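Local coordinates for plasmid pRiA4b Orf3-like domain-containing protein (Methanosarcina mazei, PDB 2I1S) that is of unknown function but belongs to the plasmid pRiA4b ORF-3-like family and is built around one large mixed beta-sheet, at residues I26-N31 / A88-Y93; A43-E48 / R137-E142; D49-E54 / Y103-G108; I68-D73 / V83-A88. One frame throughout, in Å; residues are numbered along the deposited sequence.

Interaction 1 (I26-N31 / A88-Y93); sequences IQVPEN and AKLSDY
Val28 and Leu90 make the apolar part of this small contact, which buries 218 Å² in all. Their side chains cross at about a right angle, and CG2 of Val28 meets CD1 of Leu90 at 3.8 Å. With chi2 near 180° (-172°), Leu90 holds CD1 at the far end of an extended side chain, and this methyl does the touching. Phe34 and Tyr32 also pack against Leu90, tying the pair to the start of helix 34-44.

The remaining contacts bring aliphatic carbons up to backbone carbonyls. Glu30 O lies 3.6 Å from Ser91 CB, while the hydroxyl OG of Ser91 stays 4.1 Å from the same Glu30 O. Asn31 O faces the middle of the Lys89 chain, with Lys89 CD at 3.4 Å. The lysine is bent at every torsion from chi2 outward, which lays its methylenes beside the carbonyl and leaves NZ 4.2 Å from Asn31 O. The carboxylate of Glu30 is engaged elsewhere: its OE2 accepts from the backbone N of Lys7 and of Glu6, binding the end of strand 22-29 to the chain's N-terminal portion.

Within 88-93 two backbone bonds shape the turn, Asp92 N to Lys89 O at 3.1 Å and Tyr93 N to Leu90 O at 2.9 Å. They present Leu90 and Ser91 together toward 26-31. The arrangement is helix-on-sheet packing at the end of an inner strand: the short, weakly bonded helix about 90-93 abuts the end of strand 22-29, on the side where helix 34-44 also packs.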
# COMPACT_ATOMS: atom_id res chain seq x y z
N ILE A 26 4.84 6.13 -5.55
CA ILE A 26 5.85 6.65 -4.62
C ILE A 26 7.25 6.34 -5.13
O ILE A 26 7.44 5.35 -5.87
CB ILE A 26 5.69 6.10 -3.16
CG1 ILE A 26 6.01 4.58 -3.09
CG2 ILE A 26 4.33 6.51 -2.55
CD1 ILE A 26 6.06 3.97 -1.64
N GLN A 27 8.24 7.14 -4.74
CA GLN A 27 9.64 6.78 -5.01
C GLN A 27 10.39 6.51 -3.70
O GLN A 27 10.34 7.31 -2.76
CB GLN A 27 10.33 7.84 -5.85
CG GLN A 27 9.62 8.15 -7.17
CD GLN A 27 10.25 9.32 -7.89
OE1 GLN A 27 11.41 9.65 -7.60
NE2 GLN A 27 9.52 9.95 -8.82
N VAL A 28 11.07 5.37 -3.62
CA VAL A 28 11.78 5.03 -2.37
C VAL A 28 13.30 4.85 -2.57
O VAL A 28 13.72 4.47 -3.65
CB VAL A 28 11.15 3.77 -1.67
CG1 VAL A 28 9.74 4.07 -1.22
CG2 VAL A 28 11.16 2.57 -2.59
N PRO A 29 14.12 5.16 -1.53
CA PRO A 29 15.54 4.83 -1.63
C PRO A 29 15.74 3.35 -1.97
O PRO A 29 15.01 2.48 -1.43
CB PRO A 29 16.08 5.13 -0.21
CG PRO A 29 15.18 6.21 0.30
CD PRO A 29 13.82 5.84 -0.25
N GLU A 30 16.70 3.09 -2.85
CA GLU A 30 17.03 1.73 -3.25
C GLU A 30 17.48 0.85 -2.08
O GLU A 30 17.25 -0.36 -2.09
CB GLU A 30 18.08 1.73 -4.40
CG GLU A 30 19.46 2.29 -4.00
CD GLU A 30 20.53 2.14 -5.09
OE1 GLU A 30 20.35 1.29 -6.01
OE2 GLU A 30 21.56 2.86 -5.01
N ASN A 31 18.08 1.44 -1.04
CA ASN A 31 18.59 0.67 0.10
C ASN A 31 17.54 0.34 1.19
O ASN A 31 17.86 -0.16 2.29
CB ASN A 31 19.86 1.33 0.68
CG ASN A 31 19.56 2.65 1.40
OD1 ASN A 31 18.49 3.27 1.22
ND2 ASN A 31 20.51 3.10 2.23
N ALA A 88 15.57 -8.17 5.00
CA ALA A 88 15.31 -8.23 3.56
C ALA A 88 15.36 -6.84 2.95
O ALA A 88 14.68 -5.90 3.43
CB ALA A 88 13.98 -8.88 3.30
N LYS A 89 16.19 -6.69 1.92
CA LYS A 89 16.37 -5.41 1.24
C LYS A 89 15.57 -5.42 -0.06
O LYS A 89 15.54 -6.44 -0.74
CB LYS A 89 17.86 -5.20 0.95
CG LYS A 89 18.72 -4.90 2.19
CD LYS A 89 18.51 -3.45 2.68
CE LYS A 89 19.80 -2.79 3.26
NZ LYS A 89 19.89 -2.86 4.76
N LEU A 90 14.93 -4.31 -0.43
CA LEU A 90 14.22 -4.23 -1.72
C LEU A 90 15.12 -4.60 -2.89
O LEU A 90 14.69 -5.33 -3.80
CB LEU A 90 13.64 -2.83 -1.98
CG LEU A 90 12.63 -2.29 -0.98
CD1 LEU A 90 12.02 -0.97 -1.51
CD2 LEU A 90 11.56 -3.30 -0.68
N SER A 91 16.35 -4.09 -2.84
CA SER A 91 17.40 -4.28 -3.85
C SER A 91 17.86 -5.73 -4.03
O SER A 91 18.51 -6.05 -5.02
CB SER A 91 18.61 -3.39 -3.53
OG SER A 91 19.38 -3.89 -2.44
N ASP A 92 17.53 -6.59 -3.08
CA ASP A 92 17.79 -8.02 -3.21
C ASP A 92 16.66 -8.76 -3.95
O ASP A 92 16.86 -9.89 -4.41
CB ASP A 92 18.00 -8.63 -1.83
CG ASP A 92 19.37 -8.28 -1.25
OD1 ASP A 92 20.36 -8.20 -2.02
OD2 ASP A 92 19.45 -8.08 -0.01
N TYR A 93 15.50 -8.11 -4.07
CA TYR A 93 14.30 -8.72 -4.65
C TYR A 93 13.77 -8.08 -5.93
O TYR A 93 13.51 -8.78 -6.92
CB TYR A 93 13.17 -8.76 -3.63
CG TYR A 93 13.30 -9.85 -2.60
CD1 TYR A 93 12.73 -11.09 -2.82
CD2 TYR A 93 13.96 -9.63 -1.40
CE1 TYR A 93 12.83 -12.10 -1.89
CE2 TYR A 93 14.08 -10.63 -0.45
CZ TYR A 93 13.52 -11.87 -0.70
OH TYR A 93 13.62 -12.88 0.24

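Interaction 2 (A43-E48 / R137-E142); sequences AVMDWE and RAAVPE
The indole of Trp47 meets Val140 at its edge, where Val140 CG2 lies in the ring plane 3.6 Å from Trp47 CZ2. Met45 CB sits over the centre of one indole face. The rings of Tyr105 and Trp111 also meet the indole, their planes at about 30° and 25° to it, so Trp47 belongs to an aromatic cluster beside the sheet. The carboxylate of Glu142 comes in obliquely.

Segment 43-48 carries the end of helix 34-44, closed by a Schellman motif in which Asp46 has positive phi and the chain bonds back into the last turn. Beyond it the chain runs alongside the loop 137-142. Trp47 NE1 donates to Val140 O at 2.9 Å, tilted slightly from the carbonyl plane, which fixes the rotation of the indole. Ala139 packs closely on the helix end, its CB 3.1 Å from Met45 O.

Glu142 bends sharply at chi2 (-93°), which brings its carboxylate round to the backbone N of Glu48. Its OE2 takes the N-H of Glu48 at 2.6 Å on the anti lone pair, and the same oxygen is hydrogen-bonded to the Tyr105 hydroxyl. Two partners thus grip one carboxylate oxygen, which would probably stabilise its negative charge.

Waters fill in between the backbones. One lies 2.8 Å from Met45 O and 2.7 Å from Val140 O. The other donates to Asp46 O at 3.0 Å and accepts from Glu142 N at 3.2 Å.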
# COMPACT_ATOMS: atom_id res chain seq x y z
N ALA A 43 1.64 4.88 5.16
CA ALA A 43 1.62 6.33 5.01
C ALA A 43 0.74 6.77 3.85
O ALA A 43 -0.14 7.61 4.05
CB ALA A 43 3.03 6.87 4.84
N VAL A 44 0.93 6.16 2.68
CA VAL A 44 0.17 6.54 1.46
C VAL A 44 -1.29 6.16 1.52
O VAL A 44 -2.13 6.86 0.91
CB VAL A 44 0.81 6.08 0.08
CG1 VAL A 44 2.14 6.68 -0.09
CG2 VAL A 44 0.87 4.55 -0.06
N MET A 45 -1.58 5.11 2.28
CA MET A 45 -2.94 4.60 2.52
C MET A 45 -3.62 5.17 3.74
O MET A 45 -4.77 4.82 4.04
CB MET A 45 -2.94 3.08 2.61
CG MET A 45 -2.60 2.37 1.26
SD MET A 45 -3.36 2.96 -0.27
CE MET A 45 -2.37 2.01 -1.40
N ASP A 46 -2.93 6.04 4.46
CA ASP A 46 -3.47 6.62 5.69
C ASP A 46 -4.00 5.53 6.67
O ASP A 46 -5.05 5.65 7.34
CB ASP A 46 -4.50 7.70 5.32
CG ASP A 46 -4.89 8.57 6.51
OD1 ASP A 46 -4.19 8.49 7.56
OD2 ASP A 46 -5.88 9.33 6.37
N TRP A 47 -3.23 4.44 6.75
CA TRP A 47 -3.50 3.37 7.69
C TRP A 47 -2.78 3.63 9.03
O TRP A 47 -1.97 4.54 9.15
CB TRP A 47 -3.13 2.02 7.06
CG TRP A 47 -4.11 1.53 6.02
CD1 TRP A 47 -5.45 1.84 5.93
CD2 TRP A 47 -3.85 0.60 4.94
NE1 TRP A 47 -6.02 1.19 4.87
CE2 TRP A 47 -5.06 0.42 4.25
CE3 TRP A 47 -2.71 -0.10 4.51
CZ2 TRP A 47 -5.17 -0.42 3.12
CZ3 TRP A 47 -2.82 -0.93 3.37
CH2 TRP A 47 -4.04 -1.10 2.72
N GLU A 48 -3.09 2.82 10.04
CA GLU A 48 -2.73 3.14 11.42
C GLU A 48 -1.76 2.13 12.06
O GLU A 48 -1.40 2.22 13.23
CB GLU A 48 -4.03 3.22 12.25
CG GLU A 48 -4.87 4.45 12.07
CD GLU A 48 -4.20 5.67 12.61
OE1 GLU A 48 -3.36 5.54 13.51
OE2 GLU A 48 -4.50 6.77 12.14
N ARG A 137 -8.11 8.25 -5.69
CA ARG A 137 -9.18 7.77 -4.82
C ARG A 137 -8.77 7.79 -3.36
O ARG A 137 -7.58 7.71 -3.04
CB ARG A 137 -9.69 6.39 -5.23
CG ARG A 137 -10.07 6.29 -6.70
CD ARG A 137 -11.01 5.18 -6.94
NE ARG A 137 -12.33 5.46 -6.42
CZ ARG A 137 -13.23 4.52 -6.09
NH1 ARG A 137 -12.91 3.24 -6.20
NH2 ARG A 137 -14.45 4.89 -5.66
N ALA A 138 -9.75 7.91 -2.48
CA ALA A 138 -9.51 7.70 -1.05
C ALA A 138 -9.09 6.26 -0.74
O ALA A 138 -9.67 5.30 -1.26
CB ALA A 138 -10.76 8.08 -0.24
N ALA A 139 -8.08 6.10 0.08
CA ALA A 139 -7.72 4.82 0.66
C ALA A 139 -8.88 4.20 1.47
O ALA A 139 -9.74 4.90 2.03
CB ALA A 139 -6.50 4.99 1.51
N VAL A 140 -8.93 2.87 1.52
CA VAL A 140 -10.00 2.22 2.30
C VAL A 140 -9.74 2.53 3.78
O VAL A 140 -8.59 2.46 4.23
CB VAL A 140 -10.05 0.68 2.05
CG1 VAL A 140 -10.38 0.36 0.57
CG2 VAL A 140 -8.72 -0.03 2.48
N PRO A 141 -10.79 2.93 4.53
CA PRO A 141 -10.55 3.18 5.95
C PRO A 141 -10.20 1.88 6.68
O PRO A 141 -10.56 0.79 6.20
CB PRO A 141 -11.88 3.74 6.44
CG PRO A 141 -12.55 4.32 5.10
CD PRO A 141 -12.18 3.25 4.14
N GLU A 142 -9.50 2.03 7.81
CA GLU A 142 -9.23 0.91 8.65
C GLU A 142 -10.57 0.24 9.05
O GLU A 142 -11.54 0.94 9.30
CB GLU A 142 -8.40 1.34 9.89
CG GLU A 142 -6.94 1.74 9.57
CD GLU A 142 -5.95 0.57 9.72
OE1 GLU A 142 -6.42 -0.59 9.73
OE2 GLU A 142 -4.71 0.80 9.84
O HOH W 1 -7.29 4.60 5.35
O HOH W 2 -7.81 4.67 8.18

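Interaction 3 (D49-E54 / Y103-G108); sequences DYHLHE and YTYDFG
Tyr105 turns an edge of its ring to the chain of 49-53. From CB, on the same face of the sheet as His53, CG stands opposite the backbone N (chi1 168°) and sends the ring along the neighbouring segment. CD1 comes 3.6 Å from Leu52 O and CE1 lies 3.6 Å from His51 O. CZ meets His51 CD2 at 3.7 Å. At the tip, OH accepts the N-H of Tyr50 at 2.9 Å, with Glu142 as its second partner.

His51 is sandwiched: the Asp106 carboxylate stacks on one face, planes 21° apart, with OD1 3.2 Å above the ring, and Tyr50 CB covers the opposite face. His51 NE2 bonds to Asp143. Leu52 CB sits over the Phe107 ring as a CH-pi contact, 3.8 Å from its centroid.

Backbone bonds set the register. Glu54 and Thr104 form an antiparallel hydrogen-bonded pair, Glu54 N reaching Thr104 O at 2.8 Å with the reciprocal bond alongside; His53 and Tyr105 are the adjoining non-hydrogen-bonded pair. Asp106 N then bonds to Leu52 O at 2.8 Å. This is the antiparallel pairing of central strands 53-58 and 100-105, followed at Asp106-Gly108 by an Asx turn.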
# COMPACT_ATOMS: atom_id res chain seq x y z
N ASP A 49 -1.35 1.15 11.27
CA ASP A 49 -0.55 0.02 11.72
C ASP A 49 -1.09 -0.77 12.93
O ASP A 49 -0.36 -1.12 13.84
CB ASP A 49 0.93 0.40 11.90
CG ASP A 49 1.85 -0.75 11.53
OD1 ASP A 49 1.36 -1.81 11.07
OD2 ASP A 49 3.06 -0.60 11.67
N TYR A 50 -2.37 -1.10 12.88
CA TYR A 50 -3.05 -1.76 14.00
C TYR A 50 -2.90 -3.26 13.90
O TYR A 50 -3.05 -3.99 14.91
CB TYR A 50 -4.55 -1.52 13.87
CG TYR A 50 -5.04 -0.15 14.22
CD1 TYR A 50 -4.59 0.49 15.36
CD2 TYR A 50 -6.02 0.48 13.43
CE1 TYR A 50 -5.07 1.75 15.70
CE2 TYR A 50 -6.53 1.74 13.77
CZ TYR A 50 -6.04 2.37 14.90
OH TYR A 50 -6.50 3.59 15.30
N HIS A 51 -2.68 -3.73 12.66
CA HIS A 51 -2.90 -5.14 12.35
C HIS A 51 -1.60 -5.76 11.87
O HIS A 51 -0.61 -5.06 11.71
CB HIS A 51 -4.00 -5.28 11.29
CG HIS A 51 -5.28 -4.60 11.64
ND1 HIS A 51 -6.11 -5.04 12.67
CD2 HIS A 51 -5.85 -3.49 11.14
CE1 HIS A 51 -7.15 -4.23 12.76
NE2 HIS A 51 -7.01 -3.28 11.84
N LEU A 52 -1.65 -7.08 11.63
CA LEU A 52 -0.53 -7.82 11.06
C LEU A 52 -0.40 -7.51 9.57
O LEU A 52 -1.38 -7.16 8.92
CB LEU A 52 -0.67 -9.33 11.35
CG LEU A 52 -0.77 -9.70 12.83
CD1 LEU A 52 -0.85 -11.20 13.01
CD2 LEU A 52 0.38 -9.13 13.67
N HIS A 53 0.82 -7.64 9.06
CA HIS A 53 1.10 -7.54 7.63
C HIS A 53 2.12 -8.59 7.13
O HIS A 53 2.81 -9.23 7.92
CB HIS A 53 1.53 -6.12 7.25
CG HIS A 53 2.97 -5.87 7.47
ND1 HIS A 53 3.46 -5.38 8.67
CD2 HIS A 53 4.05 -6.09 6.68
CE1 HIS A 53 4.77 -5.29 8.59
NE2 HIS A 53 5.16 -5.72 7.40
N GLU A 54 2.18 -8.81 5.82
CA GLU A 54 3.30 -9.54 5.23
C GLU A 54 3.37 -9.28 3.73
O GLU A 54 2.39 -8.86 3.14
CB GLU A 54 3.27 -11.04 5.55
CG GLU A 54 2.30 -11.87 4.78
CD GLU A 54 2.58 -13.36 4.96
OE1 GLU A 54 3.53 -13.69 5.71
OE2 GLU A 54 1.85 -14.19 4.35
N TYR A 103 1.49 -7.36 -0.94
CA TYR A 103 1.45 -6.93 0.47
C TYR A 103 0.06 -7.16 1.02
O TYR A 103 -0.90 -6.61 0.50
CB TYR A 103 1.80 -5.45 0.55
CG TYR A 103 1.69 -4.76 1.90
CD1 TYR A 103 2.70 -4.86 2.85
CD2 TYR A 103 0.61 -3.94 2.20
CE1 TYR A 103 2.63 -4.19 4.08
CE2 TYR A 103 0.52 -3.26 3.43
CZ TYR A 103 1.54 -3.38 4.37
OH TYR A 103 1.48 -2.65 5.58
N THR A 104 -0.04 -7.93 2.09
CA THR A 104 -1.28 -8.11 2.83
C THR A 104 -1.17 -7.38 4.19
O THR A 104 -0.18 -7.50 4.92
CB THR A 104 -1.61 -9.63 3.00
OG1 THR A 104 -1.64 -10.26 1.71
CG2 THR A 104 -2.97 -9.85 3.72
N TYR A 105 -2.21 -6.61 4.52
CA TYR A 105 -2.31 -5.91 5.77
C TYR A 105 -3.71 -6.18 6.33
O TYR A 105 -4.72 -6.03 5.61
CB TYR A 105 -2.07 -4.41 5.55
CG TYR A 105 -2.43 -3.55 6.75
CD1 TYR A 105 -1.73 -3.71 7.98
CD2 TYR A 105 -3.48 -2.63 6.70
CE1 TYR A 105 -2.06 -2.94 9.12
CE2 TYR A 105 -3.81 -1.85 7.81
CZ TYR A 105 -3.10 -2.03 9.05
OH TYR A 105 -3.38 -1.28 10.19
N ASP A 106 -3.79 -6.57 7.61
CA ASP A 106 -5.05 -6.92 8.29
C ASP A 106 -5.48 -8.29 7.84
O ASP A 106 -6.06 -8.44 6.76
CB ASP A 106 -6.18 -5.88 8.04
CG ASP A 106 -7.35 -6.02 9.03
OD1 ASP A 106 -8.04 -5.02 9.30
OD2 ASP A 106 -7.59 -7.12 9.57
N PHE A 107 -5.21 -9.30 8.66
CA PHE A 107 -5.52 -10.69 8.33
C PHE A 107 -7.00 -11.02 8.56
O PHE A 107 -7.42 -12.16 8.30
CB PHE A 107 -4.57 -11.66 9.09
CG PHE A 107 -3.11 -11.51 8.70
CD1 PHE A 107 -2.74 -10.70 7.60
CD2 PHE A 107 -2.11 -12.18 9.39
CE1 PHE A 107 -1.42 -10.54 7.23
CE2 PHE A 107 -0.77 -12.04 9.02
CZ PHE A 107 -0.42 -11.21 7.95
N GLY A 108 -7.77 -10.05 9.04
CA GLY A 108 -9.24 -10.16 9.10
C GLY A 108 -9.90 -9.57 7.86
O GLY A 108 -10.55 -10.27 7.08
O HOH W 3 -4.31 -8.73 11.42
O HOH W 4 0.84 -10.69 1.00

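Interaction 4 (I68-D73 / V83-A88); sequences IGAEGD and VSEKKA
Ser84 OG donates to Glu71 OE2 at 2.8 Å, meeting the carboxylate on its anti side and 21° out of its plane. A chi1 of 168° swings OG away from the Ser84 N and out to the extended glutamate, and this OG also comes 3.0 Å from Glu71 CG. Lys86 and Lys87 flank this carboxylate without forming a salt bridge, Lys86 NZ standing 4.5 Å from Glu71 OE1; their charges would probably still favour its ionised form.

Next to this exposed end, strands 65-69 and 82-84 pair in parallel, the latter forming one margin of the mixed sheet. Val83 O accepts from Gly69 N at 3.0 Å, almost straight on. Gly69 O takes the N-H of Glu85 at 3.1 Å, from well above its carbonyl plane.

Glu85 starts toward the partner segment and lays CG 3.3 Å from Gly69 O, while its OE1 is hydrogen-bonded to His53 NE2. Ile68 and Val83 lie side by side on one face of the sheet, Ile68 CG1 against Val83 CB at 3.9 Å. The other branch, Ile68 CG2, packs on Ala88 CB at 3.9 Å and also meets Glu85; Tyr93 adjoins both Ile68 and Val83.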
# COMPACT_ATOMS: atom_id res chain seq x y z
N ILE A 68 7.76 -12.45 3.52
CA ILE A 68 8.58 -11.49 4.26
C ILE A 68 7.71 -10.70 5.24
O ILE A 68 6.70 -10.14 4.86
CB ILE A 68 9.34 -10.53 3.28
CG1 ILE A 68 10.12 -11.31 2.23
CG2 ILE A 68 10.22 -9.55 4.03
CD1 ILE A 68 10.26 -10.54 0.92
N GLY A 69 8.10 -10.67 6.52
CA GLY A 69 7.29 -10.01 7.52
C GLY A 69 8.02 -9.85 8.83
O GLY A 69 9.23 -10.05 8.90
N ALA A 70 7.28 -9.47 9.86
CA ALA A 70 7.89 -9.15 11.15
C ALA A 70 8.69 -10.31 11.74
O ALA A 70 8.30 -11.47 11.64
CB ALA A 70 6.84 -8.65 12.14
N GLU A 71 9.81 -9.95 12.35
CA GLU A 71 10.66 -10.91 13.05
C GLU A 71 9.93 -11.74 14.10
O GLU A 71 9.61 -11.27 15.20
CB GLU A 71 11.88 -10.21 13.65
CG GLU A 71 13.05 -10.18 12.68
CD GLU A 71 14.17 -9.27 13.12
OE1 GLU A 71 14.11 -8.77 14.27
OE2 GLU A 71 15.11 -9.06 12.33
N GLY A 72 9.62 -12.97 13.69
CA GLY A 72 9.33 -14.06 14.60
C GLY A 72 10.55 -14.97 14.52
O GLY A 72 11.38 -14.81 13.62
N ASP A 73 10.67 -15.90 15.46
CA ASP A 73 11.80 -16.82 15.46
C ASP A 73 11.53 -18.04 14.58
O ASP A 73 12.71 -18.48 13.65
CB ASP A 73 12.15 -17.24 16.89
CG ASP A 73 10.92 -17.57 17.72
OD1 ASP A 73 10.43 -16.39 18.37
OD2 ASP A 73 10.81 -18.94 17.97
N VAL A 83 10.99 -14.78 6.04
CA VAL A 83 12.15 -13.90 5.84
C VAL A 83 11.90 -12.59 6.59
O VAL A 83 10.80 -12.03 6.49
CB VAL A 83 12.41 -13.63 4.30
CG1 VAL A 83 13.47 -12.56 4.07
CG2 VAL A 83 12.78 -14.94 3.56
N SER A 84 12.90 -12.13 7.34
CA SER A 84 12.80 -10.92 8.19
C SER A 84 12.83 -9.66 7.36
O SER A 84 13.80 -9.40 6.66
CB SER A 84 13.92 -10.88 9.24
OG SER A 84 13.99 -9.62 9.88
N GLU A 85 11.77 -8.88 7.47
CA GLU A 85 11.62 -7.65 6.72
C GLU A 85 12.60 -6.57 7.14
O GLU A 85 12.86 -5.65 6.38
CB GLU A 85 10.16 -7.14 6.86
CG GLU A 85 9.70 -6.81 8.32
CD GLU A 85 8.31 -6.18 8.36
OE1 GLU A 85 7.81 -5.77 7.31
OE2 GLU A 85 7.69 -6.12 9.45
N LYS A 86 13.10 -6.64 8.37
CA LYS A 86 14.12 -5.68 8.86
C LYS A 86 15.43 -5.96 8.13
O LYS A 86 16.21 -5.05 7.92
CB LYS A 86 14.35 -5.78 10.38
CG LYS A 86 13.19 -5.30 11.23
CD LYS A 86 13.56 -5.23 12.70
CE LYS A 86 12.44 -4.55 13.50
NZ LYS A 86 12.60 -4.63 14.97
N LYS A 87 15.64 -7.23 7.77
CA LYS A 87 16.82 -7.72 7.05
C LYS A 87 16.70 -7.69 5.53
O LYS A 87 17.62 -7.26 4.85
CB LYS A 87 17.14 -9.15 7.50
CG LYS A 87 17.81 -9.20 8.88
CD LYS A 87 17.64 -10.56 9.52
CE LYS A 87 18.78 -10.83 10.49
NZ LYS A 87 18.57 -12.14 11.13
N ALA A 88 15.57 -8.17 5.00
CA ALA A 88 15.31 -8.23 3.56
C ALA A 88 15.36 -6.84 2.95
O ALA A 88 14.68 -5.90 3.43
CB ALA A 88 13.98 -8.88 3.30

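Overall arrangement
Three of the contacts touch the ends of strands in the mixed sheet. Interaction 4 lies at its margin on strand 82-84, and interaction 3, centres about 14 Å apart, follows two strands further in. They join through His53 NE2 and Glu85 OE1, 2.7 Å apart. Interactions 2 and 3, centres about 13 Å apart, meet through Glu142 and Tyr105. Interaction 1 shares Ala88 with interaction 4 and touches interaction 2 where Ile26 packs on Val44. Along the chain interaction 4 is nested within 3, itself nested within 2, while interaction 1 alternates with both. Helix 34-44 touches all four: its end carries interaction 2, and its side chains meet Leu90, Tyr103 and Glu85, joining parts far apart in sequence.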